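Local coordinates for protein nuclear RNA export factor 2 (Drosophila melanogaster, PDB 6MRK) that acts with Panx, Piwi and Nxt1 in cotranscriptional transposon silencing in the ovary and may take part in mRNA export, this chain being its NTF2-like domain, at residues A[104-109]-A[131-136]; A[63-68]-A[150-155]; A[20-25]-A[36-41]. One frame throughout, in Å; residues are numbered along the deposited sequence.

Interaction 1 (A[104-109]-A[131-136]); sequences RVTHDF and LLRDEP
Thr-106 and Arg-133 face each other as an antiparallel hydrogen-bonded pair, each backbone N bonded to the other residue's carbonyl: Arg-133 N to Thr-106 O is 2.9 Å and Thr-106 N to Arg-133 O is 3.1 Å. Two residues along the strand, Asp-108 N is bonded to Leu-131 O at 2.8 Å. The intervening pair, His-107 with Leu-132, is non-hydrogen-bonded.

On the face carrying Thr-106, Arg-104, Arg-133 and Glu-135 form a salt-bridge network. Arg-133 bends at its third torsion (chi3 52°), which turns NE onto Glu-135 OE2 at 3.0 Å, in the guanidinium plane and on the carboxylate's anti lone pair. Glu-135 OE1 stands 4.0 Å from Arg-104 NE, well off that guanidinium's plane, a long salt bridge of charge alone. Thr-106 OG1 adds a weak bond to Glu-135 OE2 (3.1 Å), unsettled because Val-105 O also lies within reach of its proton.

The other face carries Val-105, His-107, Leu-132 and the buried Asp-134, which pairs with Arg-65 and, weakly, Tyr-69. Leu-132 CD1 meets Val-105 CG1 at 4.0 Å, while CD2 lies beside the His-107 ring. Helix 12-27, through Phe-26 and Leu-23, and helix 59-70, through Tyr-69, pack on this face, and Glu-27 accepts a hydrogen bond from His-107 N. The antiparallel register and the 152° between strand directions mark a beta hairpin in the curved sheet of an NTF2-like fold.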
loop_
_atom_site.group_PDB
_atom_site.type_symbol
_atom_site.label_atom_id
_atom_site.label_comp_id
_atom_site.label_asym_id
_atom_site.label_seq_id
_atom_site.Cartn_x
_atom_site.Cartn_y
_atom_site.Cartn_z
ATOM N N ARG A 104 -18.951 -7.247 -1.917
ATOM C CA ARG A 104 -19.466 -5.878 -2.083
ATOM C C ARG A 104 -19.043 -5.057 -0.870
ATOM O O ARG A 104 -19.034 -5.612 0.251
ATOM C CB ARG A 104 -20.988 -5.904 -2.192
ATOM C CG ARG A 104 -21.520 -4.705 -2.945
ATOM C CD ARG A 104 -23.008 -4.779 -3.093
ATOM N NE ARG A 104 -23.482 -3.452 -3.433
ATOM C CZ ARG A 104 -24.707 -3.167 -3.849
ATOM N NH1 ARG A 104 -25.612 -4.125 -3.973
ATOM N NH2 ARG A 104 -25.023 -1.919 -4.140
ATOM N N VAL A 105 -18.719 -3.785 -1.089
ATOM C CA VAL A 105 -18.332 -2.855 0.008
ATOM C C VAL A 105 -19.099 -1.547 -0.178
ATOM O O VAL A 105 -19.757 -1.392 -1.205
ATOM C CB VAL A 105 -16.806 -2.628 0.055
ATOM C CG1 VAL A 105 -16.038 -3.927 0.253
ATOM C CG2 VAL A 105 -16.299 -1.892 -1.178
ATOM N N THR A 106 -19.050 -0.710 0.851
ATOM C CA THR A 106 -19.364 0.738 0.873
ATOM C C THR A 106 -18.231 1.383 1.683
ATOM O O THR A 106 -18.104 1.056 2.866
ATOM C CB THR A 106 -20.747 0.976 1.498
ATOM O OG1 THR A 106 -21.733 0.435 0.615
ATOM C CG2 THR A 106 -21.082 2.426 1.742
ATOM N N HIS A 107 -17.400 2.222 1.068
ATOM C CA HIS A 107 -16.334 2.965 1.782
ATOM C C HIS A 107 -16.965 4.104 2.587
ATOM O O HIS A 107 -17.907 4.733 2.088
ATOM C CB HIS A 107 -15.286 3.496 0.796
ATOM C CG HIS A 107 -14.691 2.462 -0.088
ATOM N ND1 HIS A 107 -15.376 1.946 -1.164
ATOM C CD2 HIS A 107 -13.468 1.887 -0.089
ATOM C CE1 HIS A 107 -14.611 1.073 -1.785
ATOM N NE2 HIS A 107 -13.423 1.018 -1.150
ATOM N N ASP A 108 -16.420 4.394 3.765
ATOM C CA ASP A 108 -16.784 5.593 4.566
ATOM C C ASP A 108 -15.840 6.730 4.149
ATOM O O ASP A 108 -14.749 6.839 4.705
ATOM C CB ASP A 108 -16.767 5.260 6.061
ATOM C CG ASP A 108 -16.969 6.452 6.991
ATOM O OD1 ASP A 108 -17.129 7.580 6.492
ATOM O OD2 ASP A 108 -16.934 6.249 8.219
ATOM N N PHE A 109 -16.245 7.568 3.203
ATOM C CA PHE A 109 -15.347 8.563 2.565
ATOM C C PHE A 109 -14.868 9.601 3.567
ATOM O O PHE A 109 -13.795 10.157 3.362
ATOM C CB PHE A 109 -16.034 9.233 1.378
ATOM C CG PHE A 109 -15.983 8.351 0.160
ATOM C CD1 PHE A 109 -16.958 7.395 -0.077
ATOM C CD2 PHE A 109 -14.890 8.407 -0.682
ATOM C CE1 PHE A 109 -16.858 6.551 -1.168
ATOM C CE2 PHE A 109 -14.797 7.563 -1.775
ATOM C CZ PHE A 109 -15.772 6.631 -2.009
ATOM N N LEU A 131 -12.019 3.260 6.240
ATOM C CA LEU A 131 -12.939 2.274 6.827
ATOM C C LEU A 131 -13.987 1.978 5.764
ATOM O O LEU A 131 -14.458 2.930 5.099
ATOM C CB LEU A 131 -13.545 2.865 8.102
ATOM C CG LEU A 131 -14.672 2.042 8.723
ATOM C CD1 LEU A 131 -14.439 1.819 10.210
ATOM C CD2 LEU A 131 -16.031 2.692 8.483
ATOM N N LEU A 132 -14.287 0.698 5.570
ATOM C CA LEU A 132 -15.379 0.275 4.669
ATOM C C LEU A 132 -16.248 -0.753 5.380
ATOM O O LEU A 132 -15.813 -1.355 6.392
ATOM C CB LEU A 132 -14.823 -0.261 3.346
ATOM C CG LEU A 132 -13.762 -1.362 3.406
ATOM C CD1 LEU A 132 -14.366 -2.726 3.703
ATOM C CD2 LEU A 132 -13.003 -1.421 2.083
ATOM N N ARG A 133 -17.470 -0.884 4.883
ATOM C CA ARG A 133 -18.414 -1.909 5.363
ATOM C C ARG A 133 -18.423 -3.019 4.314
ATOM O O ARG A 133 -18.665 -2.720 3.135
ATOM C CB ARG A 133 -19.794 -1.313 5.639
ATOM C CG ARG A 133 -20.870 -2.378 5.768
ATOM C CD ARG A 133 -22.250 -1.836 6.076
ATOM N NE ARG A 133 -22.674 -0.780 5.164
ATOM C CZ ARG A 133 -22.950 0.482 5.508
ATOM N NH1 ARG A 133 -22.871 0.880 6.768
ATOM N NH2 ARG A 133 -23.336 1.342 4.579
ATOM N N ASP A 134 -18.093 -4.235 4.740
ATOM C CA ASP A 134 -18.318 -5.474 3.952
ATOM C C ASP A 134 -19.805 -5.843 4.064
ATOM O O ASP A 134 -20.348 -5.919 5.193
ATOM C CB ASP A 134 -17.367 -6.599 4.379
ATOM C CG ASP A 134 -17.505 -7.890 3.581
ATOM O OD1 ASP A 134 -18.612 -8.162 3.072
ATOM O OD2 ASP A 134 -16.508 -8.632 3.491
ATOM N N GLU A 135 -20.444 -6.042 2.916
ATOM C CA GLU A 135 -21.904 -6.266 2.831
ATOM C C GLU A 135 -22.136 -7.649 2.263
ATOM O O GLU A 135 -21.337 -8.133 1.462
ATOM C CB GLU A 135 -22.555 -5.216 1.946
ATOM C CG GLU A 135 -22.037 -3.836 2.251
ATOM C CD GLU A 135 -22.892 -2.745 1.657
ATOM O OE1 GLU A 135 -23.355 -2.935 0.518
ATOM O OE2 GLU A 135 -23.105 -1.729 2.343
ATOM N N PRO A 136 -23.242 -8.311 2.641
ATOM C CA PRO A 136 -23.485 -9.665 2.174
ATOM C C PRO A 136 -24.443 -9.588 0.988
ATOM O O PRO A 136 -25.109 -8.561 0.803
ATOM C CB PRO A 136 -24.094 -10.242 3.443
ATOM C CG PRO A 136 -24.912 -9.079 4.051
ATOM C CD PRO A 136 -24.356 -7.799 3.460
#

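Interaction 2 (A[63-68]-A[150-155]); sequences LQRLSK and GGVLLG
Arg-65 meets Gly-150, just before strand 152-166, and Val-152 at its start; its side chain leaves helix 59-70 with CB directed toward them. CG stands anti to the carbonyl carbon (chi1 -64°), and bends at chi2 and chi3 fold the chain so that the guanidinium comes to lie against Val-152. NE is 4.0 Å from Val-152 CG2. At CZ the same methyl sits over the centre of one guanidinium face, with CZ to CG2 at 3.7 Å, so the flat group rests on an aliphatic branch. Val-152 has its CG2 anti to the carbonyl carbon, which presents this methyl to the arginine.

Beyond CZ, both terminal nitrogens converge on the carbonyl of Gly-150, whose oxygen lies at the guanidinium edge, near its plane. NH2 to Gly-150 O is modelled at 2.4 Å, a separation too short to interpret closely, and the bond from NH1 to the same oxygen, 2.9 Å, is weak and bent (125° at the hydrogen). NH1 also forms a salt bridge with Asp-134 on the adjoining strand.

One helical position on, Leu-66 CD2 touches Leu-154 CD2 at 3.8 Å, and both leucines also pack on Ile-187. Helix 59-70 is thus packed on the beta sheet of the NTF2-like domain by a buried cation and an apolar patch. Asp-134 would offset the arginine's charge; the Gly-150 carbonyl probably accepts from the guanidinium, though the modelled distance is doubtful.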
loop_
_atom_site.group_PDB
_atom_site.type_symbol
_atom_site.label_atom_id
_atom_site.label_comp_id
_atom_site.label_asym_id
_atom_site.label_seq_id
_atom_site.Cartn_x
_atom_site.Cartn_y
_atom_site.Cartn_z
ATOM N N LEU A 63 -14.861 -15.252 10.577
ATOM C CA LEU A 63 -13.874 -16.111 9.865
ATOM C C LEU A 63 -14.398 -16.506 8.476
ATOM O O LEU A 63 -13.572 -16.590 7.550
ATOM C CB LEU A 63 -13.554 -17.353 10.705
ATOM C CG LEU A 63 -12.488 -17.164 11.783
ATOM C CD1 LEU A 63 -12.337 -18.425 12.627
ATOM C CD2 LEU A 63 -11.149 -16.786 11.169
ATOM N N GLN A 64 -15.703 -16.756 8.324
ATOM C CA GLN A 64 -16.296 -17.127 7.007
ATOM C C GLN A 64 -16.308 -15.886 6.097
ATOM O O GLN A 64 -16.076 -16.054 4.908
ATOM C CB GLN A 64 -17.686 -17.765 7.153
ATOM C CG GLN A 64 -18.731 -16.868 7.823
ATOM C CD GLN A 64 -20.157 -17.034 7.336
ATOM O OE1 GLN A 64 -20.482 -16.816 6.167
ATOM N NE2 GLN A 64 -21.050 -17.362 8.259
ATOM N N ARG A 65 -16.541 -14.681 6.628
ATOM C CA ARG A 65 -16.615 -13.431 5.824
ATOM C C ARG A 65 -15.205 -12.970 5.428
ATOM O O ARG A 65 -15.040 -12.510 4.291
ATOM C CB ARG A 65 -17.320 -12.322 6.610
ATOM C CG ARG A 65 -18.772 -12.618 6.936
ATOM C CD ARG A 65 -19.677 -12.444 5.733
ATOM N NE ARG A 65 -19.743 -11.058 5.291
ATOM C CZ ARG A 65 -20.744 -10.221 5.532
ATOM N NH1 ARG A 65 -20.687 -8.979 5.077
ATOM N NH2 ARG A 65 -21.798 -10.620 6.216
ATOM N N LEU A 66 -14.239 -13.044 6.349
ATOM C CA LEU A 66 -12.821 -12.643 6.129
ATOM C C LEU A 66 -12.116 -13.608 5.181
ATOM O O LEU A 66 -11.069 -13.220 4.624
ATOM C CB LEU A 66 -12.077 -12.644 7.459
ATOM C CG LEU A 66 -12.110 -11.331 8.221
ATOM C CD1 LEU A 66 -11.249 -11.458 9.444
ATOM C CD2 LEU A 66 -11.626 -10.164 7.372
ATOM N N SER A 67 -12.623 -14.833 5.056
ATOM C CA SER A 67 -12.067 -15.849 4.131
ATOM C C SER A 67 -12.230 -15.364 2.680
ATOM O O SER A 67 -11.437 -15.772 1.826
ATOM C CB SER A 67 -12.686 -17.200 4.370
ATOM O OG SER A 67 -14.066 -17.191 4.064
ATOM N N LYS A 68 -13.205 -14.501 2.414
ATOM C CA LYS A 68 -13.472 -13.980 1.053
ATOM C C LYS A 68 -12.223 -13.255 0.547
ATOM O O LYS A 68 -11.978 -13.281 -0.677
ATOM C CB LYS A 68 -14.682 -13.043 1.069
ATOM C CG LYS A 68 -15.975 -13.665 1.565
ATOM C CD LYS A 68 -16.600 -14.638 0.597
ATOM C CE LYS A 68 -17.844 -15.287 1.176
ATOM N NZ LYS A 68 -18.038 -16.673 0.683
ATOM N N GLY A 150 -24.950 -10.557 7.270
ATOM C CA GLY A 150 -24.833 -9.386 8.184
ATOM C C GLY A 150 -23.838 -8.334 7.667
ATOM O O GLY A 150 -23.065 -8.663 6.761
ATOM N N GLY A 151 -23.795 -7.116 8.213
ATOM C CA GLY A 151 -22.761 -6.125 7.831
ATOM C C GLY A 151 -21.459 -6.259 8.631
ATOM O O GLY A 151 -21.533 -6.588 9.820
ATOM N N VAL A 152 -20.287 -6.014 8.026
ATOM C CA VAL A 152 -18.963 -6.071 8.731
ATOM C C VAL A 152 -18.141 -4.826 8.389
ATOM O O VAL A 152 -17.751 -4.674 7.216
ATOM C CB VAL A 152 -18.159 -7.349 8.409
ATOM C CG1 VAL A 152 -16.982 -7.560 9.360
ATOM C CG2 VAL A 152 -19.036 -8.583 8.412
ATOM N N LEU A 153 -17.834 -4.001 9.392
ATOM C CA LEU A 153 -16.855 -2.899 9.250
ATOM C C LEU A 153 -15.440 -3.471 9.193
ATOM O O LEU A 153 -15.077 -4.269 10.047
ATOM C CB LEU A 153 -16.971 -1.953 10.437
ATOM C CG LEU A 153 -18.331 -1.290 10.617
ATOM C CD1 LEU A 153 -18.174 -0.020 11.441
ATOM C CD2 LEU A 153 -18.994 -0.986 9.277
ATOM N N LEU A 154 -14.651 -3.032 8.229
ATOM C CA LEU A 154 -13.230 -3.426 8.151
ATOM C C LEU A 154 -12.369 -2.180 8.066
ATOM O O LEU A 154 -12.860 -1.156 7.545
ATOM C CB LEU A 154 -13.046 -4.317 6.930
ATOM C CG LEU A 154 -13.725 -5.672 7.064
ATOM C CD1 LEU A 154 -13.962 -6.279 5.695
ATOM C CD2 LEU A 154 -12.901 -6.594 7.964
ATOM N N GLY A 155 -11.144 -2.280 8.585
ATOM C CA GLY A 155 -10.059 -1.343 8.250
ATOM C C GLY A 155 -9.495 -1.723 6.902
ATOM O O GLY A 155 -9.660 -2.883 6.511
#

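Interaction 3 (A[20-25]-A[36-41]); sequences ENYLRE and YKYYSE
Tyr-22 on helix 12-27 and Tyr-38 in the loop before strand 44-49 make the main aromatic contact. Their centroids are 5.2 Å apart and the planes are inclined at 59°, an oblique pairing. From Tyr-38's side the approach is over a face: Tyr-22 CD2 lies above it, offset toward the rim, and comes within 3.5 Å of Tyr-38 CE2. The aliphatic part of Lys-37, at CG, lies over the opposite face, so the Tyr-38 ring lies between Tyr-22 CD2 and, more loosely, Lys-37 CG. Tyr-22 reaches this position with CG anti to its own backbone nitrogen (chi1 177°). Its ring additionally meets Phe-160 edge-to-face, and both Tyr-22 and Tyr-38 pack on Ile-180 of strand 176-188.

The hydrogen bonding across the contact is between phenol groups. Tyr-39 OH donates to Tyr-22 OH at 3.0 Å, the two side chains crossing at about a right angle, and the Tyr-22 oxygen lies at the edge of the Tyr-39 ring, near its plane.

Electrostatics add a looser element at the more exposed side. Glu-25 OE1 and Lys-37 NZ are 4.3 Å apart, opposite charges beyond salt-bridge range, while the same oxygen stands 4.0 Å from Tyr-38 OH.

Chemically, the contact pins loop 36-41 onto helix 12-27 of the NTF2-like domain, over strand 176-188, chiefly by aromatic packing, with the Tyr-39 to Tyr-22 bond giving a directional anchor where the two rings are buried; the Glu-25 and Lys-37 charges probably contribute only a modest attraction.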
loop_
_atom_site.group_PDB
_atom_site.type_symbol
_atom_site.label_atom_id
_atom_site.label_comp_id
_atom_site.label_asym_id
_atom_site.label_seq_id
_atom_site.Cartn_x
_atom_site.Cartn_y
_atom_site.Cartn_z
ATOM N N GLU A 20 -11.475 8.839 -5.350
ATOM C CA GLU A 20 -12.901 8.895 -4.960
ATOM C C GLU A 20 -13.807 8.464 -6.122
ATOM O O GLU A 20 -14.956 8.152 -5.834
ATOM C CB GLU A 20 -13.244 10.280 -4.401
ATOM C CG GLU A 20 -12.505 10.589 -3.102
ATOM C CD GLU A 20 -12.659 11.993 -2.534
ATOM O OE1 GLU A 20 -11.817 12.371 -1.681
ATOM O OE2 GLU A 20 -13.609 12.705 -2.939
ATOM N N ASN A 21 -13.343 8.396 -7.365
ATOM C CA ASN A 21 -14.158 7.800 -8.462
ATOM C C ASN A 21 -13.906 6.289 -8.505
ATOM O O ASN A 21 -14.881 5.514 -8.520
ATOM C CB ASN A 21 -13.892 8.452 -9.823
ATOM C CG ASN A 21 -14.597 9.784 -9.980
ATOM O OD1 ASN A 21 -15.680 9.994 -9.441
ATOM N ND2 ASN A 21 -13.987 10.707 -10.697
ATOM N N TYR A 22 -12.638 5.888 -8.530
ATOM C CA TYR A 22 -12.191 4.473 -8.490
ATOM C C TYR A 22 -12.824 3.714 -7.312
ATOM O O TYR A 22 -13.305 2.611 -7.520
ATOM C CB TYR A 22 -10.670 4.378 -8.342
ATOM C CG TYR A 22 -10.240 2.947 -8.233
ATOM C CD1 TYR A 22 -10.390 2.261 -7.040
ATOM C CD2 TYR A 22 -9.832 2.245 -9.351
ATOM C CE1 TYR A 22 -10.081 0.916 -6.939
ATOM C CE2 TYR A 22 -9.514 0.899 -9.270
ATOM C CZ TYR A 22 -9.638 0.226 -8.058
ATOM O OH TYR A 22 -9.317 -1.103 -7.935
ATOM N N LEU A 23 -12.754 4.256 -6.093
ATOM C CA LEU A 23 -13.354 3.638 -4.880
ATOM C C LEU A 23 -14.864 3.494 -5.075
ATOM O O LEU A 23 -15.386 2.400 -4.834
ATOM C CB LEU A 23 -13.035 4.494 -3.650
ATOM C CG LEU A 23 -11.857 4.022 -2.801
ATOM C CD1 LEU A 23 -10.807 3.316 -3.621
ATOM C CD2 LEU A 23 -11.220 5.175 -2.063
ATOM N N ARG A 24 -15.555 4.553 -5.499
ATOM C CA ARG A 24 -17.022 4.487 -5.693
ATOM C C ARG A 24 -17.360 3.389 -6.701
ATOM O O ARG A 24 -18.394 2.755 -6.522
ATOM C CB ARG A 24 -17.588 5.833 -6.134
ATOM C CG ARG A 24 -18.012 6.714 -4.967
ATOM C CD ARG A 24 -18.183 8.162 -5.400
ATOM N NE ARG A 24 -18.325 9.131 -4.307
ATOM C CZ ARG A 24 -17.554 10.210 -4.114
ATOM N NH1 ARG A 24 -16.546 10.489 -4.926
ATOM N NH2 ARG A 24 -17.804 11.020 -3.098
ATOM N N GLU A 25 -16.531 3.168 -7.716
ATOM C CA GLU A 25 -16.849 2.218 -8.810
ATOM C C GLU A 25 -16.452 0.788 -8.439
ATOM O O GLU A 25 -16.941 -0.131 -9.113
ATOM C CB GLU A 25 -16.137 2.640 -10.084
ATOM C CG GLU A 25 -16.639 1.917 -11.314
ATOM C CD GLU A 25 -16.335 2.674 -12.601
ATOM O OE1 GLU A 25 -15.716 3.775 -12.522
ATOM O OE2 GLU A 25 -16.711 2.172 -13.680
ATOM N N TYR A 36 -11.688 -2.442 -15.632
ATOM C CA TYR A 36 -10.748 -3.067 -16.598
ATOM C C TYR A 36 -9.917 -1.949 -17.238
ATOM O O TYR A 36 -8.754 -2.207 -17.588
ATOM C CB TYR A 36 -11.486 -3.948 -17.620
ATOM C CG TYR A 36 -10.577 -4.649 -18.604
ATOM C CD1 TYR A 36 -9.752 -5.697 -18.211
ATOM C CD2 TYR A 36 -10.505 -4.232 -19.925
ATOM C CE1 TYR A 36 -8.892 -6.315 -19.105
ATOM C CE2 TYR A 36 -9.659 -4.845 -20.835
ATOM C CZ TYR A 36 -8.847 -5.883 -20.420
ATOM O OH TYR A 36 -8.025 -6.485 -21.321
ATOM N N LYS A 37 -10.479 -0.736 -17.328
ATOM C CA LYS A 37 -9.882 0.409 -18.066
ATOM C C LYS A 37 -8.622 0.918 -17.377
ATOM O O LYS A 37 -7.801 1.473 -18.077
ATOM C CB LYS A 37 -10.864 1.573 -18.212
ATOM C CG LYS A 37 -11.460 2.081 -16.911
ATOM C CD LYS A 37 -12.158 3.419 -17.023
ATOM C CE LYS A 37 -13.284 3.562 -16.021
ATOM N NZ LYS A 37 -14.295 4.530 -16.492
ATOM N N TYR A 38 -8.473 0.781 -16.065
ATOM C CA TYR A 38 -7.319 1.383 -15.341
ATOM C C TYR A 38 -6.082 0.504 -15.468
ATOM O O TYR A 38 -4.974 0.996 -15.257
ATOM C CB TYR A 38 -7.543 1.524 -13.837
ATOM C CG TYR A 38 -8.666 2.435 -13.432
ATOM C CD1 TYR A 38 -8.525 3.810 -13.438
ATOM C CD2 TYR A 38 -9.880 1.911 -13.040
ATOM C CE1 TYR A 38 -9.574 4.637 -13.066
ATOM C CE2 TYR A 38 -10.936 2.720 -12.667
ATOM C CZ TYR A 38 -10.776 4.084 -12.667
ATOM O OH TYR A 38 -11.832 4.848 -12.292
ATOM N N TYR A 39 -6.287 -0.784 -15.703
ATOM C CA TYR A 39 -5.220 -1.803 -15.576
ATOM C C TYR A 39 -4.652 -2.022 -16.969
ATOM O O TYR A 39 -5.259 -1.640 -17.967
ATOM C CB TYR A 39 -5.743 -3.056 -14.856
ATOM C CG TYR A 39 -6.077 -2.829 -13.403
ATOM C CD1 TYR A 39 -5.107 -2.961 -12.424
ATOM C CD2 TYR A 39 -7.346 -2.441 -13.008
ATOM C CE1 TYR A 39 -5.387 -2.730 -11.083
ATOM C CE2 TYR A 39 -7.645 -2.210 -11.671
ATOM C CZ TYR A 39 -6.662 -2.351 -10.706
ATOM O OH TYR A 39 -6.942 -2.110 -9.397
ATOM N N SER A 40 -3.467 -2.587 -17.023
ATOM C CA SER A 40 -2.765 -2.829 -18.292
ATOM C C SER A 40 -2.169 -4.234 -18.246
ATOM O O SER A 40 -2.311 -4.914 -17.224
ATOM C CB SER A 40 -1.732 -1.794 -18.501
ATOM O OG SER A 40 -0.524 -2.236 -17.924
ATOM N N GLU A 41 -1.504 -4.618 -19.326
ATOM C CA GLU A 41 -0.985 -5.982 -19.589
ATOM C C GLU A 41 0.096 -6.291 -18.542
ATOM O O GLU A 41 0.288 -7.482 -18.207
ATOM C CB GLU A 41 -0.465 -6.021 -21.034
ATOM C CG GLU A 41 -1.479 -5.547 -22.098
ATOM C CD GLU A 41 -1.770 -4.048 -22.309
ATOM O OE1 GLU A 41 -1.426 -3.206 -21.442
ATOM O OE2 GLU A 41 -2.376 -3.711 -23.351
#

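Overall arrangement
Interactions 1 and 2 are adjacent, their centres 10 Å apart, and meet on the same sheet, where strands 123-135 and 152-166 are neighbours: Leu-132 O to Leu-154 N (2.7 Å) is a probable hydrogen bond, and the backbones of Asp-134 and Val-152 also pair. Asp-134 belongs to interaction 1, and its carboxylate ties it to interaction 2. Interaction 3 lies about 17 Å from interaction 1 between centres, yet the two touch through helix 12-27, as His-107 CE1 is 3.4 Å from Leu-23 O and Phe-109 packs on Arg-24. Interactions 2 and 3 do not touch, with nearest atoms about 11 Å apart, and occupy opposite sides of the chain's centre.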